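Local coordinates for ssDNA binding RNA Polymerase cofactor (Pseudomonas phage LUZ7, PDB 6QLC), which binds single-stranded DNA and serves as a cofactor of RNA polymerase, probably regulating transcription of the phage genome, at residues A25-N30 against L46-D51. Numbering follows the deposited sequence.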
loop_
_atom_site.group_PDB
_atom_site.type_symbol
_atom_site.label_atom_id
_atom_site.label_comp_id
_atom_site.label_asym_id
_atom_site.label_seq_id
_atom_site.Cartn_x
_atom_site.Cartn_y
_atom_site.Cartn_z
ATOM N N ALA A 25 -14.533 -6.123 -15.450
ATOM C CA ALA A 25 -13.899 -5.113 -14.610
ATOM C C ALA A 25 -13.533 -5.694 -13.247
ATOM O O ALA A 25 -13.866 -6.838 -12.923
ATOM C CB ALA A 25 -14.817 -3.895 -14.442
ATOM N N SER A 26 -12.832 -4.884 -12.449
ATOM C CA SER A 26 -12.429 -5.265 -11.097
ATOM C C SER A 26 -12.171 -4.007 -10.277
ATOM O O SER A 26 -12.017 -2.910 -10.819
ATOM C CB SER A 26 -11.183 -6.161 -11.101
ATOM O OG SER A 26 -10.178 -5.649 -11.958
ATOM N N ALA A 27 -12.127 -4.182 -8.959
ATOM C CA ALA A 27 -11.859 -3.085 -8.044
ATOM C C ALA A 27 -10.393 -3.097 -7.625
ATOM O O ALA A 27 -9.750 -4.149 -7.605
ATOM C CB ALA A 27 -12.758 -3.165 -6.816
ATOM N N TYR A 28 -9.868 -1.907 -7.308
ATOM C CA TYR A 28 -8.483 -1.719 -6.896
ATOM C C TYR A 28 -8.440 -0.878 -5.630
ATOM O O TYR A 28 -9.252 0.031 -5.439
ATOM C CB TYR A 28 -7.635 -1.032 -8.006
ATOM C CG TYR A 28 -7.251 -1.985 -9.123
ATOM C CD1 TYR A 28 -8.232 -2.602 -9.899
ATOM C CD2 TYR A 28 -5.919 -2.301 -9.384
ATOM C CE1 TYR A 28 -7.907 -3.501 -10.906
ATOM C CE2 TYR A 28 -5.579 -3.204 -10.407
ATOM C CZ TYR A 28 -6.587 -3.797 -11.162
ATOM O OH TYR A 28 -6.294 -4.689 -12.173
ATOM N N LEU A 29 -7.484 -1.182 -4.764
ATOM C CA LEU A 29 -7.191 -0.343 -3.609
ATOM C C LEU A 29 -5.907 0.415 -3.888
ATOM O O LEU A 29 -4.837 -0.194 -3.970
ATOM C CB LEU A 29 -7.039 -1.176 -2.342
ATOM C CG LEU A 29 -7.040 -0.281 -1.115
ATOM C CD1 LEU A 29 -8.459 0.006 -0.745
ATOM C CD2 LEU A 29 -6.314 -0.932 0.028
ATOM N N ASN A 30 -6.008 1.735 -3.994
ATOM C CA ASN A 30 -4.893 2.584 -4.381
ATOM C C ASN A 30 -4.365 3.376 -3.200
ATOM O O ASN A 30 -5.133 3.998 -2.457
ATOM C CB ASN A 30 -5.326 3.525 -5.492
ATOM C CG ASN A 30 -5.711 2.768 -6.729
ATOM O OD1 ASN A 30 -4.866 2.134 -7.352
ATOM N ND2 ASN A 30 -6.996 2.780 -7.065
ATOM N N LEU A 46 -3.547 -2.173 -5.346
ATOM C CA LEU A 46 -3.880 -3.552 -5.011
ATOM C C LEU A 46 -5.162 -3.942 -5.723
ATOM O O LEU A 46 -6.224 -3.376 -5.444
ATOM C CB LEU A 46 -4.049 -3.744 -3.507
ATOM C CG LEU A 46 -4.594 -5.132 -3.132
ATOM C CD1 LEU A 46 -3.568 -6.249 -3.396
ATOM C CD2 LEU A 46 -5.062 -5.150 -1.696
ATOM N N GLY A 47 -5.066 -4.909 -6.632
ATOM C CA GLY A 47 -6.261 -5.471 -7.243
ATOM C C GLY A 47 -6.957 -6.396 -6.264
ATOM O O GLY A 47 -6.335 -7.303 -5.703
ATOM N N LEU A 48 -8.252 -6.156 -6.047
ATOM C CA LEU A 48 -9.061 -6.943 -5.117
ATOM C C LEU A 48 -9.696 -8.094 -5.894
ATOM O O LEU A 48 -10.704 -7.916 -6.587
ATOM C CB LEU A 48 -10.114 -6.073 -4.434
ATOM C CG LEU A 48 -9.601 -4.726 -3.905
ATOM C CD1 LEU A 48 -10.746 -3.912 -3.335
ATOM C CD2 LEU A 48 -8.540 -4.943 -2.857
ATOM N N ARG A 49 -9.093 -9.274 -5.778
ATOM C CA ARG A 49 -9.580 -10.475 -6.441
ATOM C C ARG A 49 -10.824 -11.010 -5.735
ATOM O O ARG A 49 -10.851 -11.121 -4.504
ATOM C CB ARG A 49 -8.477 -11.532 -6.460
ATOM C CG ARG A 49 -7.146 -11.021 -6.994
ATOM C CD ARG A 49 -6.005 -11.968 -6.673
ATOM N NE ARG A 49 -6.286 -13.332 -7.110
ATOM C CZ ARG A 49 -5.959 -13.820 -8.302
ATOM N NH1 ARG A 49 -5.333 -13.055 -9.186
ATOM N NH2 ARG A 49 -6.258 -15.075 -8.610
ATOM N N ALA A 50 -11.859 -11.341 -6.522
ATOM C CA ALA A 50 -13.113 -11.831 -5.952
ATOM C C ALA A 50 -12.938 -13.144 -5.202
ATOM O O ALA A 50 -13.771 -13.474 -4.349
ATOM C CB ALA A 50 -14.169 -11.999 -7.049
ATOM N N ASP A 51 -11.870 -13.889 -5.489
ATOM C CA ASP A 51 -11.593 -15.157 -4.823
ATOM C C ASP A 51 -10.869 -14.988 -3.493
ATOM O O ASP A 51 -10.567 -15.996 -2.845
ATOM C CB ASP A 51 -10.763 -16.062 -5.743
ATOM C CG ASP A 51 -9.602 -15.327 -6.400
ATOM O OD1 ASP A 51 -8.486 -15.352 -5.840
ATOM O OD2 ASP A 51 -9.801 -14.725 -7.480
#
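Leu-29 and Leu-46 bond to each other through both backbone groups: Leu-29 N gives its hydrogen to Leu-46 O at 2.6 Å, and Leu-46 N returns one to Leu-29 O at 2.7 Å. The first is close to straight, 168° at the hydrogen; the second is more bent. Two residues farther toward the open end of this antiparallel hairpin, Leu-48 N reaches Ala-27 O at 2.9 Å. Between these bonds sits the non-hydrogen-bonded pair Tyr-28 and Gly-47, where the strands come within 4.4 Å, CA to CA. Leu-46 O takes a CA-H...O contact from Tyr-28 CA as well as the amide of Leu-29.

With CG beside the backbone N (chi1 -77°), the Tyr-28 ring swings over the Gly-47 backbone, and Gly-47 CA stands 3.9 Å from the ring centroid, a CH-pi contact over the face that sits nearer the CD2-CE2 side. Ser-26 O meets the ring at its edge, in plane.

Ala-27, Leu-29, Leu-46 and Leu-48 share the other face of the sheet. Leu-48 splits its two methyls between the facing strand's residues: CD1 touches Ala-27 CB, and CD2 touches Leu-29 CB, each at 4.1 Å. Helix 53-61 covers this side, with His-55 against Leu-46 and Leu-48, and Gln-59 against Ala-27 and Leu-48. A strand of the second subunit pairs antiparallel with Ala-27, Tyr-28 and Asn-30, carrying the sheet across the interface, while Ile-89 of that subunit packs on Leu-29.

Past the ladder, Arg-49 NE bonds to the syn lone pair of Asp-51 OD1, a salt bridge within the turn leading to the helix. Backbone bonds thus set the register within the sheet; the aliphatic face packs on helix 53-61 and, through Leu-29, on the second subunit; opposite the leucines, an aromatic ring lies over a glycine.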